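Local coordinates for protein nucleoside diphosphate kinase (Aquifex aeolicus, PDB 3ZTP) that probably transfers the gamma phosphate of ATP to nucleoside diphosphates by a ping-pong mechanism, through a phosphorylated histidine, and works as a homotetramer, at residues Ala36-Phe50 with Tyr130-Val142. Numbering follows the deposited sequence.
Sequences ALKMFRFTPEKAGEF and YEICFIFSGLEIV. With GOL (glycerol), chain C.
Tyr-130 OH donates to Glu-49 O (2.8 Å) from above the carbonyl plane, tying helix 125-135 to the last turn of the nearly antiparallel helix 44-50 (160°). A phenylalanine at Tyr-130 would probably keep the ring edge beside the Phe-50 carbonyl but leave Glu-49 O without this donor. The next residue, Glu-131, lays CG against Phe-50 CZ (3.6 Å), while its OE1 accepts from Ser-122 and His-120, the predicted phosphohistidine. The Phe-134 face receives the CD1 edge of Phe-50 (planes at 80°), an offset edge-to-face pair set by Phe-50 CG lying anti to its backbone N (chi1 -179°); Glu-49 CB touches Phe-134 CZ (3.6 Å). Ile-135 rests CD1 on the CZ corners of Phe-40 and Phe-42, and its carbonyl O is met by Lys-38 NZ (2.7 Å) almost in line with C=O. Phe-136 turns a face to Ala-36 CB, a CH-pi contact 3.6 Å from the ring centroid. Glu-140 OE1 meets Lys-38 NZ (2.8 Å) through its syn lone pair in a salt bridge, and OE2 accepts from Ser-137 N. Fixing the C-terminal helix over strand 33-40, outermost in this chain's sheet, with Glu-131 and Phe-50 reaching His-120, belongs to the ferredoxin-like nucleoside diphosphate kinase fold.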
loop_
_atom_site.group_PDB
_atom_site.type_symbol
_atom_site.label_atom_id
_atom_site.label_comp_id
_atom_site.label_asym_id
_atom_site.label_seq_id
_atom_site.Cartn_x
_atom_site.Cartn_y
_atom_site.Cartn_z
ATOM N N ALA A 36 -11.735 -5.269 3.583
ATOM C CA ALA A 36 -10.322 -4.905 3.525
ATOM C C ALA A 36 -9.646 -5.587 4.699
ATOM O O ALA A 36 -10.277 -5.855 5.740
ATOM C CB ALA A 36 -10.130 -3.382 3.600
ATOM N N LEU A 37 -8.373 -5.886 4.547
ATOM C CA LEU A 37 -7.626 -6.616 5.564
ATOM C C LEU A 37 -6.173 -6.380 5.366
ATOM O O LEU A 37 -5.681 -6.526 4.250
ATOM C CB LEU A 37 -7.926 -8.130 5.435
ATOM C CG LEU A 37 -7.246 -9.051 6.439
ATOM C CD1 LEU A 37 -7.833 -8.936 7.777
ATOM C CD2 LEU A 37 -7.352 -10.487 5.957
ATOM N N LYS A 38 -5.455 -6.052 6.421
ATOM C CA LYS A 38 -4.010 -6.087 6.328
ATOM C C LYS A 38 -3.357 -6.035 7.680
ATOM O O LYS A 38 -3.936 -5.602 8.664
ATOM C CB LYS A 38 -3.478 -4.946 5.466
ATOM C CG LYS A 38 -3.476 -3.599 6.175
ATOM C CD LYS A 38 -3.190 -2.453 5.195
ATOM C CE LYS A 38 -3.495 -1.103 5.805
ATOM N NZ LYS A 38 -3.242 -0.046 4.779
ATOM N N MET A 39 -2.128 -6.524 7.680
ATOM C CA MET A 39 -1.199 -6.461 8.807
ATOM C C MET A 39 -0.277 -5.275 8.606
ATOM O O MET A 39 0.257 -5.087 7.519
ATOM C CB MET A 39 -0.390 -7.753 8.878
ATOM C CG MET A 39 0.636 -7.734 9.971
ATOM S SD MET A 39 1.467 -9.329 10.133
ATOM C CE MET A 39 0.157 -10.303 10.726
ATOM N N PHE A 40 -0.087 -4.469 9.643
ATOM C CA PHE A 40 0.775 -3.313 9.585
ATOM C C PHE A 40 1.276 -3.043 10.993
ATOM O O PHE A 40 0.877 -3.725 11.947
ATOM C CB PHE A 40 0.031 -2.094 8.995
ATOM C CG PHE A 40 -1.063 -1.596 9.865
ATOM C CD1 PHE A 40 -2.293 -2.227 9.871
ATOM C CD2 PHE A 40 -0.854 -0.518 10.738
ATOM C CE1 PHE A 40 -3.311 -1.805 10.726
ATOM C CE2 PHE A 40 -1.895 -0.073 11.567
ATOM C CZ PHE A 40 -3.105 -0.737 11.562
ATOM N N ARG A 41 2.155 -2.061 11.128
ATOM C CA ARG A 41 2.661 -1.661 12.434
ATOM C C ARG A 41 2.476 -0.161 12.594
ATOM O O ARG A 41 3.025 0.633 11.815
ATOM C CB ARG A 41 4.123 -2.031 12.556
ATOM C CG ARG A 41 4.765 -1.463 13.808
ATOM C CD ARG A 41 5.277 -2.540 14.664
ATOM N NE ARG A 41 5.867 -2.037 15.901
ATOM C CZ ARG A 41 6.841 -2.663 16.529
ATOM N NH1 ARG A 41 7.317 -3.805 16.042
ATOM N NH2 ARG A 41 7.313 -2.162 17.656
ATOM N N PHE A 42 1.682 0.251 13.565
ATOM C CA PHE A 42 1.596 1.664 13.920
ATOM C C PHE A 42 2.952 2.135 14.446
ATOM O O PHE A 42 3.525 1.500 15.349
ATOM C CB PHE A 42 0.629 1.874 15.097
ATOM C CG PHE A 42 -0.830 1.922 14.759
ATOM C CD1 PHE A 42 -1.365 2.935 13.981
ATOM C CD2 PHE A 42 -1.692 0.994 15.309
ATOM C CE1 PHE A 42 -2.715 3.014 13.733
ATOM C CE2 PHE A 42 -3.055 1.069 15.055
ATOM C CZ PHE A 42 -3.569 2.078 14.264
ATOM N N THR A 43 3.432 3.262 13.922
ATOM C CA THR A 43 4.422 4.037 14.677
ATOM C C THR A 43 3.724 4.649 15.893
ATOM O O THR A 43 2.509 4.772 15.916
ATOM C CB THR A 43 4.991 5.186 13.846
ATOM O OG1 THR A 43 3.921 6.080 13.530
ATOM C CG2 THR A 43 5.609 4.666 12.564
ATOM N N PRO A 44 4.483 5.048 16.913
ATOM C CA PRO A 44 3.835 5.726 18.029
ATOM C C PRO A 44 3.064 6.971 17.583
ATOM O O PRO A 44 1.967 7.232 18.079
ATOM C CB PRO A 44 5.022 6.071 18.951
ATOM C CG PRO A 44 6.016 4.976 18.689
ATOM C CD PRO A 44 5.892 4.734 17.192
ATOM N N GLU A 45 3.601 7.719 16.636
ATOM C CA GLU A 45 2.939 8.903 16.161
ATOM C C GLU A 45 1.587 8.575 15.510
ATOM O O GLU A 45 0.579 9.231 15.779
ATOM C CB GLU A 45 3.864 9.606 15.172
ATOM C CG GLU A 45 5.207 10.110 15.779
ATOM C CD GLU A 45 6.157 9.014 16.338
ATOM O OE1 GLU A 45 6.399 7.952 15.700
ATOM O OE2 GLU A 45 6.701 9.246 17.442
ATOM N N LYS A 46 1.574 7.554 14.666
ATOM C CA LYS A 46 0.339 7.154 13.965
ATOM C C LYS A 46 -0.692 6.581 14.939
ATOM O O LYS A 46 -1.880 6.864 14.809
ATOM C CB LYS A 46 0.613 6.182 12.803
ATOM C CG LYS A 46 1.325 6.788 11.598
ATOM C CD LYS A 46 0.473 7.747 10.833
ATOM C CE LYS A 46 1.241 8.310 9.641
ATOM N NZ LYS A 46 0.439 9.396 9.077
ATOM N N ALA A 47 -0.258 5.764 15.905
ATOM C CA ALA A 47 -1.193 5.289 16.914
ATOM C C ALA A 47 -1.817 6.455 17.685
ATOM O O ALA A 47 -3.018 6.457 17.968
ATOM C CB ALA A 47 -0.497 4.356 17.863
ATOM N N GLY A 48 -1.010 7.456 18.009
ATOM C CA GLY A 48 -1.506 8.641 18.690
ATOM C C GLY A 48 -2.539 9.427 17.890
ATOM O O GLY A 48 -3.540 9.924 18.442
ATOM N N GLU A 49 -2.300 9.546 16.583
ATOM C CA GLU A 49 -3.252 10.200 15.700
ATOM C C GLU A 49 -4.538 9.396 15.564
ATOM O O GLU A 49 -5.622 9.963 15.559
ATOM C CB GLU A 49 -2.637 10.399 14.313
ATOM C CG GLU A 49 -1.518 11.430 14.296
ATOM C CD GLU A 49 -0.840 11.555 12.937
ATOM O OE1 GLU A 49 -1.221 10.861 11.968
ATOM O OE2 GLU A 49 0.080 12.402 12.852
ATOM N N PHE A 50 -4.417 8.080 15.438
ATOM C CA PHE A 50 -5.602 7.238 15.331
ATOM C C PHE A 50 -6.478 7.418 16.557
ATOM O O PHE A 50 -7.691 7.539 16.445
ATOM C CB PHE A 50 -5.185 5.777 15.170
ATOM C CG PHE A 50 -6.349 4.822 15.016
ATOM C CD1 PHE A 50 -6.857 4.532 13.766
ATOM C CD2 PHE A 50 -6.939 4.222 16.110
ATOM C CE1 PHE A 50 -7.912 3.656 13.608
ATOM C CE2 PHE A 50 -8.027 3.362 15.957
ATOM C CZ PHE A 50 -8.508 3.079 14.694
ATOM N N TYR A 130 -13.841 7.802 10.106
ATOM C CA TYR A 130 -12.481 8.256 10.399
ATOM C C TYR A 130 -11.479 7.127 10.476
ATOM O O TYR A 130 -10.393 7.176 9.897
ATOM C CB TYR A 130 -12.449 9.016 11.741
ATOM C CG TYR A 130 -11.040 9.388 12.195
ATOM C CD1 TYR A 130 -10.384 10.440 11.609
ATOM C CD2 TYR A 130 -10.371 8.675 13.194
ATOM C CE1 TYR A 130 -9.107 10.790 11.993
ATOM C CE2 TYR A 130 -9.077 9.019 13.579
ATOM C CZ TYR A 130 -8.455 10.081 12.963
ATOM O OH TYR A 130 -7.177 10.493 13.292
ATOM N N GLU A 131 -11.826 6.089 11.219
ATOM C CA GLU A 131 -10.904 5.013 11.464
ATOM C C GLU A 131 -10.639 4.182 10.217
ATOM O O GLU A 131 -9.490 3.783 9.963
ATOM C CB GLU A 131 -11.483 4.108 12.549
ATOM C CG GLU A 131 -11.538 4.803 13.912
ATOM C CD GLU A 131 -12.152 3.959 14.999
ATOM O OE1 GLU A 131 -12.488 2.790 14.761
ATOM O OE2 GLU A 131 -12.284 4.486 16.118
ATOM N N ILE A 132 -11.682 3.907 9.435
ATOM C CA ILE A 132 -11.478 3.177 8.179
ATOM C C ILE A 132 -10.532 3.956 7.285
ATOM O O ILE A 132 -9.582 3.365 6.772
ATOM C CB ILE A 132 -12.806 2.906 7.491
ATOM C CG1 ILE A 132 -13.603 1.882 8.302
ATOM C CG2 ILE A 132 -12.573 2.405 6.081
ATOM C CD1 ILE A 132 -15.050 1.714 7.837
ATOM N N CYS A 133 -10.763 5.250 7.088
ATOM C CA CYS A 133 -9.883 6.058 6.250
ATOM C C CYS A 133 -8.478 6.173 6.829
ATOM O O CYS A 133 -7.502 6.350 6.087
ATOM C CB CYS A 133 -10.480 7.447 6.050
ATOM S SG CYS A 133 -11.888 7.456 4.912
ATOM N N PHE A 134 -8.341 6.094 8.136
ATOM C CA PHE A 134 -7.013 6.195 8.698
ATOM C C PHE A 134 -6.143 5.022 8.249
ATOM O O PHE A 134 -4.937 5.178 8.021
ATOM C CB PHE A 134 -7.040 6.262 10.222
ATOM C CG PHE A 134 -5.780 6.819 10.798
ATOM C CD1 PHE A 134 -4.673 6.034 11.045
ATOM C CD2 PHE A 134 -5.688 8.172 11.002
ATOM C CE1 PHE A 134 -3.496 6.595 11.534
ATOM C CE2 PHE A 134 -4.515 8.739 11.499
ATOM C CZ PHE A 134 -3.420 7.943 11.749
ATOM N N ILE A 135 -6.737 3.839 8.141
ATOM C CA ILE A 135 -5.994 2.612 7.888
ATOM C C ILE A 135 -6.003 2.200 6.415
ATOM O O ILE A 135 -5.010 1.702 5.907
ATOM C CB ILE A 135 -6.589 1.452 8.737
ATOM C CG1 ILE A 135 -6.572 1.813 10.229
ATOM C CG2 ILE A 135 -5.857 0.133 8.472
ATOM C CD1 ILE A 135 -5.196 2.180 10.782
ATOM N N PHE A 136 -7.142 2.401 5.750
ATOM C CA PHE A 136 -7.369 1.890 4.399
ATOM C C PHE A 136 -7.841 2.976 3.463
ATOM O O PHE A 136 -8.813 3.664 3.770
ATOM C CB PHE A 136 -8.483 0.812 4.398
ATOM C CG PHE A 136 -8.127 -0.462 5.114
ATOM C CD1 PHE A 136 -7.208 -1.343 4.588
ATOM C CD2 PHE A 136 -8.721 -0.754 6.316
ATOM C CE1 PHE A 136 -6.904 -2.523 5.252
ATOM C CE2 PHE A 136 -8.456 -1.952 6.971
ATOM C CZ PHE A 136 -7.536 -2.812 6.454
ATOM N N SER A 137 -7.232 3.062 2.289
ATOM C CA SER A 137 -7.792 3.908 1.237
ATOM C C SER A 137 -8.941 3.186 0.554
ATOM O O SER A 137 -9.109 1.956 0.668
ATOM C CB SER A 137 -6.749 4.216 0.180
ATOM O OG SER A 137 -6.475 3.061 -0.579
ATOM N N GLY A 138 -9.718 3.916 -0.212
ATOM C CA GLY A 138 -10.714 3.331 -1.076
ATOM C C GLY A 138 -10.153 2.314 -2.028
ATOM O O GLY A 138 -10.832 1.342 -2.383
ATOM N N LEU A 139 -8.912 2.512 -2.456
ATOM C CA LEU A 139 -8.270 1.554 -3.354
ATOM C C LEU A 139 -8.047 0.182 -2.714
ATOM O O LEU A 139 -7.882 -0.807 -3.438
ATOM C CB LEU A 139 -6.926 2.090 -3.854
ATOM C CG LEU A 139 -6.996 3.355 -4.703
ATOM C CD1 LEU A 139 -5.592 3.874 -5.021
ATOM C CD2 LEU A 139 -7.734 3.089 -5.994
ATOM N N GLU A 140 -8.004 0.124 -1.380
ATOM C CA GLU A 140 -7.789 -1.114 -0.639
ATOM C C GLU A 140 -9.057 -1.846 -0.256
ATOM O O GLU A 140 -9.004 -2.929 0.342
ATOM C CB GLU A 140 -7.022 -0.813 0.652
ATOM C CG GLU A 140 -5.613 -0.327 0.425
ATOM C CD GLU A 140 -4.939 0.056 1.704
ATOM O OE1 GLU A 140 -4.393 -0.833 2.382
ATOM O OE2 GLU A 140 -4.917 1.248 2.060
ATOM N N ILE A 141 -10.210 -1.277 -0.546
ATOM C CA ILE A 141 -11.497 -1.878 -0.220
ATOM C C ILE A 141 -11.948 -2.654 -1.457
ATOM O O ILE A 141 -12.118 -2.081 -2.528
ATOM C CB ILE A 141 -12.480 -0.788 0.243
ATOM C CG1 ILE A 141 -11.909 -0.175 1.519
ATOM C CG2 ILE A 141 -13.876 -1.391 0.453
ATOM C CD1 ILE A 141 -12.653 1.038 2.049
ATOM N N VAL A 142 -12.091 -3.974 -1.341
ATOM C CA VAL A 142 -12.275 -4.845 -2.519
ATOM C C VAL A 142 -13.330 -5.907 -2.252
ATOM O O VAL A 142 -13.761 -6.074 -1.113
ATOM C CB VAL A 142 -10.955 -5.551 -2.947
ATOM C CG1 VAL A 142 -9.951 -4.547 -3.465
ATOM C CG2 VAL A 142 -10.355 -6.364 -1.792
ATOM O OXT VAL A 142 -13.799 -6.590 -3.177
HETATM C C1 GOL C . -10.431 6.082 17.822
HETATM O O1 GOL C . -10.949 6.247 19.124
HETATM C C2 GOL C . -10.769 7.278 16.929
HETATM O O2 GOL C . -12.080 7.196 16.430
HETATM C C3 GOL C . -10.693 8.591 17.690
HETATM O O3 GOL C . -9.434 8.724 18.289
HETATM O O HOH W 1 -7.336 -4.757 1.895
#